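Local coordinates for protein putative branched-chain amino acid ABC transporter (Chromobacterium violaceum, PDB 4PYR) that binds glutathione and, as a lipoprotein of the LppC family with a periplasmic-binding-protein-like fold, may regulate an enzyme, at residues 95-104 / 282-292. Residues are numbered along the deposited sequence; the frame is centred on the assembly and turned at random.
Sequences ANPKLYSLSL and LKLGRDRAFER. With GSH (glutathione), chain B.
A single parallel beta bridge between Ser101 and Ala289 joins the edge strand 99-101 of the five-stranded parallel sheet to the turn leading into strand 290-298 of the mixed sheet. Two backbone bonds define it: Ser101 N donates to Arg288 O (2.9 Å), and Phe290 N gives Ser101 O a nearly straight bond of 2.8 Å (N-H...O 173°). Beyond them direct pairing gives way to water, one molecule linking Ser103 N to Phe290 O and a second linking Ser103 O to Arg292 NE. Arg288, bent at chi3 (-53°), turns NE onto Leu99 O at 2.8 Å; this oxygen lies in the guanidinium plane, while Pro97 CA sits over one face. CD2 of Leu284 meets the edge of the Tyr100 ring at CE1 (3.6 Å), while CD1 of Leu284 rests over the centre of the Phe290 ring. Leu104, a residue of the glutathione pocket whose backbone N lies 3.5 Å from glutathione O31, lays CD2 over the Arg292 guanidinium, 3.8 Å above its plane; Glu109 forms a salt bridge with that arginine. Strand 83-85 flanks 99-101 through backbone bonds of Tyr100 with Thr83 and Ala85, and helix 245-265 packs Leu253 and Leu260 against Leu102.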
ATOM      1  N   ALA A  95       2.885  17.403  14.500  1.00 43.87           N
ATOM      2  CA  ALA A  95       1.499  17.482  14.058  1.00 45.28           C
ATOM      3  C   ALA A  95       1.337  18.711  13.154  1.00 38.21           C
ATOM      4  O   ALA A  95       1.856  19.807  13.447  1.00 42.43           O
ATOM      5  CB  ALA A  95       0.559  17.565  15.229  1.00 42.54           C
ATOM      6  N   ASN A  96       0.584  18.514  12.086  1.00 40.56           N
ATOM      7  CA  ASN A  96       0.359  19.540  11.060  1.00 38.58           C
ATOM      8  C   ASN A  96      -0.822  19.122  10.203  1.00 31.24           C
ATOM      9  O   ASN A  96      -0.777  18.099   9.529  1.00 37.51           O
ATOM     10  CB  ASN A  96       1.591  19.782  10.192  1.00 34.22           C
ATOM     11  CG  ASN A  96       1.447  21.022   9.317  1.00 34.27           C
ATOM     12  OD1 ASN A  96       0.367  21.305   8.791  1.00 38.39           O
ATOM     13  ND2 ASN A  96       2.536  21.737   9.125  1.00 37.10           N
ATOM     14  N   PRO A  97      -1.899  19.911  10.213  1.00 36.05           N
ATOM     15  CA  PRO A  97      -3.144  19.431   9.629  1.00 33.93           C
ATOM     16  C   PRO A  97      -3.195  19.451   8.127  1.00 31.87           C
ATOM     17  O   PRO A  97      -4.132  18.887   7.547  1.00 35.06           O
ATOM     18  CB  PRO A  97      -4.208  20.390  10.226  1.00 41.43           C
ATOM     19  CG  PRO A  97      -3.446  21.622  10.517  1.00 39.90           C
ATOM     20  CD  PRO A  97      -2.141  21.113  11.052  1.00 39.70           C
ATOM     21  N   LYS A  98      -2.180  20.049   7.495  1.00 29.19           N
ATOM     22  CA  LYS A  98      -2.050  20.049   6.053  1.00 30.26           C
ATOM     23  C   LYS A  98      -1.147  18.939   5.555  1.00 26.39           C
ATOM     24  O   LYS A  98      -0.971  18.842   4.365  1.00 27.47           O
ATOM     25  CB  LYS A  98      -1.473  21.368   5.568  1.00 31.43           C
ATOM     26  CG  LYS A  98      -2.386  22.545   5.820  1.00 35.23           C
ATOM     27  CD  LYS A  98      -1.728  23.777   5.210  1.00 38.25           C
ATOM     28  CE  LYS A  98      -2.665  24.503   4.262  1.00 41.71           C
ATOM     29  NZ  LYS A  98      -3.369  25.565   5.009  1.00 47.99           N
ATOM     30  N   LEU A  99      -0.594  18.149   6.468  1.00 29.55           N
ATOM     31  CA  LEU A  99       0.266  17.027   6.107  1.00 26.70           C
ATOM     32  C   LEU A  99      -0.483  15.712   6.173  1.00 23.58           C
ATOM     33  O   LEU A  99      -0.962  15.310   7.202  1.00 27.82           O
ATOM     34  CB  LEU A  99       1.499  16.988   7.025  1.00 28.94           C
ATOM     35  CG  LEU A  99       2.530  15.895   6.727  1.00 29.53           C
ATOM     36  CD1 LEU A  99       2.968  15.962   5.259  1.00 30.77           C
ATOM     37  CD2 LEU A  99       3.723  15.933   7.680  1.00 31.67           C
ATOM     38  N   TYR A 100      -0.488  15.009   4.999  1.00 25.16           N
ATOM     39  CA  TYR A 100      -1.261  13.786   4.820  1.00 24.26           C
ATOM     40  C   TYR A 100      -0.286  12.711   4.316  1.00 21.94           C
ATOM     41  O   TYR A 100       0.839  13.020   3.943  1.00 21.67           O
ATOM     42  CB  TYR A 100      -2.360  13.983   3.742  1.00 24.26           C
ATOM     43  CG  TYR A 100      -3.348  15.097   4.075  1.00 26.25           C
ATOM     44  CD1 TYR A 100      -4.497  14.813   4.768  1.00 26.67           C
ATOM     45  CD2 TYR A 100      -3.126  16.403   3.644  1.00 24.53           C
ATOM     46  CE1 TYR A 100      -5.400  15.834   5.121  1.00 31.75           C
ATOM     47  CE2 TYR A 100      -4.025  17.425   3.965  1.00 29.98           C
ATOM     48  CZ  TYR A 100      -5.151  17.130   4.686  1.00 27.68           C
ATOM     49  OH  TYR A 100      -6.055  18.140   5.002  1.00 34.13           O
ATOM     50  N   SER A 101      -0.732  11.463   4.344  1.00 22.98           N
ATOM     51  CA  SER A 101       0.100  10.338   3.867  1.00 24.90           C
ATOM     52  C   SER A 101      -0.723   9.457   2.943  1.00 22.79           C
ATOM     53  O   SER A 101      -1.877   9.207   3.206  1.00 22.25           O
ATOM     54  CB  SER A 101       0.600   9.478   5.050  1.00 28.54           C
ATOM     55  OG  SER A 101       1.270   8.302   4.591  1.00 37.14           O
ATOM     56  N   LEU A 102      -0.089   8.967   1.874  1.00 20.95           N
ATOM     57  CA  LEU A 102      -0.594   7.819   1.103  1.00 21.80           C
ATOM     58  C   LEU A 102       0.587   6.880   0.943  1.00 20.26           C
ATOM     59  O   LEU A 102       1.604   7.300   0.472  1.00 21.26           O
ATOM     60  CB  LEU A 102      -1.075   8.226  -0.281  1.00 21.02           C
ATOM     61  CG  LEU A 102      -1.535   7.070  -1.195  1.00 21.12           C
ATOM     62  CD1 LEU A 102      -2.744   6.314  -0.648  1.00 22.78           C
ATOM     63  CD2 LEU A 102      -1.852   7.561  -2.583  1.00 21.49           C
ATOM     64  N   SER A 103       0.405   5.641   1.341  1.00 21.13           N
ATOM     65  CA  SER A 103       1.502   4.664   1.298  1.00 25.31           C
ATOM     66  C   SER A 103       0.945   3.260   1.102  1.00 24.71           C
ATOM     67  O   SER A 103      -0.267   3.056   1.059  1.00 24.28           O
ATOM     68  CB  SER A 103       2.332   4.746   2.604  1.00 25.67           C
ATOM     69  OG  SER A 103       1.648   4.150   3.687  1.00 27.38           O
ATOM     70  N   LEU A 104       1.847   2.293   0.995  1.00 25.44           N
ATOM     71  CA  LEU A 104       1.454   0.905   0.814  1.00 25.81           C
ATOM     72  C   LEU A 104       1.620   0.109   2.105  1.00 28.90           C
ATOM     73  O   LEU A 104       1.904  -1.078   2.064  1.00 31.93           O
ATOM     74  CB  LEU A 104       2.296   0.296  -0.328  1.00 27.35           C
ATOM     75  CG  LEU A 104       2.202   1.097  -1.619  1.00 26.94           C
ATOM     76  CD1 LEU A 104       3.065   0.438  -2.677  1.00 29.99           C
ATOM     77  CD2 LEU A 104       0.753   1.272  -2.090  1.00 25.17           C
ATOM     78  N   LEU A 282      -9.934   5.010  -1.347  1.00 20.40           N
ATOM     79  CA  LEU A 282      -9.195   5.802  -0.397  1.00 18.79           C
ATOM     80  C   LEU A 282     -10.111   6.739   0.390  1.00 20.65           C
ATOM     81  O   LEU A 282     -11.017   7.346  -0.147  1.00 21.03           O
ATOM     82  CB  LEU A 282      -8.186   6.669  -1.123  1.00 21.62           C
ATOM     83  CG  LEU A 282      -7.304   5.920  -2.114  1.00 19.62           C
ATOM     84  CD1 LEU A 282      -6.293   6.847  -2.715  1.00 23.44           C
ATOM     85  CD2 LEU A 282      -6.584   4.816  -1.394  1.00 21.27           C
ATOM     86  N   LYS A 283      -9.807   6.834   1.671  1.00 20.04           N
ATOM     87  CA  LYS A 283     -10.441   7.782   2.591  1.00 22.70           C
ATOM     88  C   LYS A 283      -9.528   8.009   3.791  1.00 22.59           C
ATOM     89  O   LYS A 283      -8.705   7.147   4.133  1.00 21.76           O
ATOM     90  CB  LYS A 283     -11.823   7.295   3.018  1.00 24.96           C
ATOM     91  CG  LYS A 283     -11.872   6.155   4.020  1.00 28.52           C
ATOM     92  CD  LYS A 283     -13.321   5.954   4.505  1.00 32.69           C
ATOM     93  CE  LYS A 283     -14.071   4.845   3.791  1.00 41.25           C
ATOM     94  NZ  LYS A 283     -14.068   4.975   2.307  1.00 54.01           N
ATOM     95  N   LEU A 284      -9.657   9.173   4.422  1.00 26.52           N
ATOM     96  CA  LEU A 284      -8.704   9.551   5.452  1.00 24.24           C
ATOM     97  C   LEU A 284      -9.022   8.777   6.720  1.00 25.88           C
ATOM     98  O   LEU A 284     -10.200   8.666   7.119  1.00 29.20           O
ATOM     99  CB  LEU A 284      -8.784  11.059   5.694  1.00 29.50           C
ATOM    100  CG  LEU A 284      -7.563  11.819   6.140  1.00 28.39           C
ATOM    101  CD1 LEU A 284      -6.374  11.484   5.255  1.00 30.47           C
ATOM    102  CD2 LEU A 284      -7.822  13.316   6.141  1.00 32.41           C
ATOM    103  N   GLY A 285      -7.971   8.287   7.368  1.00 26.62           N
ATOM    104  CA  GLY A 285      -8.051   7.569   8.652  1.00 27.92           C
ATOM    105  C   GLY A 285      -6.990   8.057   9.610  1.00 29.55           C
ATOM    106  O   GLY A 285      -6.598   9.236   9.595  1.00 29.19           O
ATOM    107  N   ARG A 286      -6.538   7.157  10.478  1.00 31.67           N
ATOM    108  CA  ARG A 286      -5.585   7.512  11.519  1.00 34.87           C
ATOM    109  C   ARG A 286      -4.301   8.146  11.005  1.00 38.78           C
ATOM    110  O   ARG A 286      -3.805   7.772   9.948  1.00 33.56           O
ATOM    111  CB  ARG A 286      -5.211   6.284  12.332  1.00 38.87           C
ATOM    112  CG  ARG A 286      -4.744   5.078  11.545  1.00 40.27           C
ATOM    113  CD  ARG A 286      -3.892   4.185  12.432  1.00 48.56           C
ATOM    114  NE  ARG A 286      -4.262   4.314  13.818  1.00 46.82           N
ATOM    115  N   ASP A 287      -3.750   9.084  11.772  1.00 40.28           N
ATOM    116  CA  ASP A 287      -2.442   9.651  11.410  1.00 41.69           C
ATOM    117  C   ASP A 287      -2.559  10.462  10.080  1.00 34.47           C
ATOM    118  O   ASP A 287      -1.565  10.638   9.404  1.00 41.60           O
ATOM    119  CB  ASP A 287      -1.365   8.514  11.247  1.00 38.59           C
ATOM    120  CG  ASP A 287      -0.831   7.950  12.583  1.00 39.08           C
ATOM    121  OD1 ASP A 287      -0.136   8.676  13.311  1.00 47.05           O
ATOM    122  OD2 ASP A 287      -1.025   6.735  12.872  1.00 41.60           O
ATOM    123  N   ARG A 288      -3.756  10.979   9.745  1.00 32.32           N
ATOM    124  CA  ARG A 288      -3.997  11.685   8.459  1.00 32.18           C
ATOM    125  C   ARG A 288      -3.421  10.871   7.276  1.00 29.00           C
ATOM    126  O   ARG A 288      -2.925  11.440   6.279  1.00 24.64           O
ATOM    127  CB  ARG A 288      -3.403  13.102   8.449  1.00 35.57           C
ATOM    128  CG  ARG A 288      -4.365  14.204   8.913  1.00 38.60           C
ATOM    129  CD  ARG A 288      -3.684  15.573   8.861  1.00 38.32           C
ATOM    130  NE  ARG A 288      -2.424  15.533   9.596  1.00 39.68           N
ATOM    131  CZ  ARG A 288      -2.313  15.509  10.911  1.00 36.90           C
ATOM    132  NH1 ARG A 288      -3.393  15.593  11.670  1.00 48.90           N
ATOM    133  NH2 ARG A 288      -1.112  15.449  11.487  1.00 46.51           N
ATOM    134  N   ALA A 289      -3.542   9.550   7.391  1.00 26.44           N
ATOM    135  CA  ALA A 289      -3.150   8.652   6.309  1.00 24.31           C
ATOM    136  C   ALA A 289      -4.420   8.261   5.566  1.00 25.05           C
ATOM    137  O   ALA A 289      -5.454   7.967   6.193  1.00 24.19           O
ATOM    138  CB  ALA A 289      -2.457   7.406   6.856  1.00 24.98           C
ATOM    139  N   PHE A 290      -4.336   8.263   4.242  1.00 23.60           N
ATOM    140  CA  PHE A 290      -5.422   7.777   3.399  1.00 24.35           C
ATOM    141  C   PHE A 290      -5.346   6.286   3.450  1.00 30.03           C
ATOM    142  O   PHE A 290      -4.338   5.723   3.029  1.00 32.91           O
ATOM    143  CB  PHE A 290      -5.281   8.284   1.972  1.00 23.08           C
ATOM    144  CG  PHE A 290      -5.741   9.675   1.803  1.00 23.12           C
ATOM    145  CD1 PHE A 290      -7.089   9.940   1.606  1.00 23.06           C
ATOM    146  CD2 PHE A 290      -4.850  10.741   1.919  1.00 24.69           C
ATOM    147  CE1 PHE A 290      -7.544  11.254   1.537  1.00 24.86           C
ATOM    148  CE2 PHE A 290      -5.301  12.051   1.837  1.00 27.43           C
ATOM    149  CZ  PHE A 290      -6.643  12.312   1.641  1.00 26.58           C
ATOM    150  N   GLU A 291      -6.341   5.644   4.048  1.00 25.37           N
ATOM    151  CA  GLU A 291      -6.353   4.214   4.087  1.00 26.18           C
ATOM    152  C   GLU A 291      -6.925   3.652   2.790  1.00 22.12           C
ATOM    153  O   GLU A 291      -7.678   4.326   2.093  1.00 21.96           O
ATOM    154  CB  GLU A 291      -7.026   3.700   5.342  1.00 34.48           C
ATOM    155  CG  GLU A 291      -6.362   4.254   6.605  1.00 35.20           C
ATOM    156  CD  GLU A 291      -7.097   3.907   7.879  1.00 40.43           C
ATOM    157  OE1 GLU A 291      -8.309   3.554   7.803  1.00 43.63           O
ATOM    158  OE2 GLU A 291      -6.448   3.999   8.957  1.00 46.05           O
ATOM    159  N   ARG A 292      -6.475   2.454   2.440  1.00 24.59           N
ATOM    160  CA  ARG A 292      -6.726   1.844   1.153  1.00 23.72           C
ATOM    161  C   ARG A 292      -7.527   0.576   1.323  1.00 25.85           C
ATOM    162  O   ARG A 292      -7.034  -0.408   1.889  1.00 31.19           O
ATOM    163  CB  ARG A 292      -5.437   1.398   0.458  1.00 24.33           C
ATOM    164  CG  ARG A 292      -4.481   2.435  -0.063  1.00 27.99           C
ATOM    165  CD  ARG A 292      -3.474   1.765  -0.977  1.00 25.92           C
ATOM    166  NE  ARG A 292      -2.733   0.740  -0.281  1.00 22.93           N
ATOM    167  CZ  ARG A 292      -2.396  -0.472  -0.761  1.00 21.30           C
ATOM    168  NH1 ARG A 292      -2.776  -0.887  -1.958  1.00 18.90           N
ATOM    169  NH2 ARG A 292      -1.701  -1.271   0.008  1.00 21.01           N
TER
HETATM  170  N1  GSH B 401       5.906   1.952  10.719  1.00 38.10           N
HETATM  171  CA1 GSH B 401       6.551   0.774  10.181  1.00 37.78           C
HETATM  172  C1  GSH B 401       6.892  -0.233  11.261  1.00 36.28           C
HETATM  173  O11 GSH B 401       5.998  -0.669  12.037  1.00 39.60           O
HETATM  174  O12 GSH B 401       8.072  -0.651  11.330  1.00 45.47           O
HETATM  175  CB1 GSH B 401       7.819   1.163   9.410  1.00 36.77           C
HETATM  176  CG1 GSH B 401       7.573   2.171   8.289  1.00 35.67           C
HETATM  177  CD1 GSH B 401       6.698   1.585   7.224  1.00 36.57           C
HETATM  178  OE1 GSH B 401       6.173   0.497   7.416  1.00 34.84           O
HETATM  179  N2  GSH B 401       6.581   2.339   6.108  1.00 39.56           N
HETATM  180  CA2 GSH B 401       5.792   1.996   4.918  1.00 40.65           C
HETATM  181  C2  GSH B 401       6.716   1.641   3.792  1.00 44.59           C
HETATM  182  O2  GSH B 401       7.731   1.109   4.255  1.00 47.15           O
HETATM  183  CB2 GSH B 401       4.883   3.157   4.561  1.00 43.88           C
HETATM  184  SG2 GSH B 401       4.554   4.146   6.011  1.00 47.24           S
HETATM  185  N3  GSH B 401       6.514   1.859   2.439  1.00 38.98           N
HETATM  186  CA3 GSH B 401       5.321   2.319   1.666  1.00 40.09           C
HETATM  187  C3  GSH B 401       5.555   3.393   0.600  1.00 42.73           C
HETATM  188  O31 GSH B 401       4.832   3.432  -0.446  1.00 36.61           O
HETATM  189  O32 GSH B 401       6.470   4.220   0.783  1.00 36.41           O
HETATM  190  O   HOH W   1      -1.883   5.151   3.190  1.00 25.54           O
HETATM  191  O   HOH W   2      -2.403   2.074   2.675  1.00 31.45           O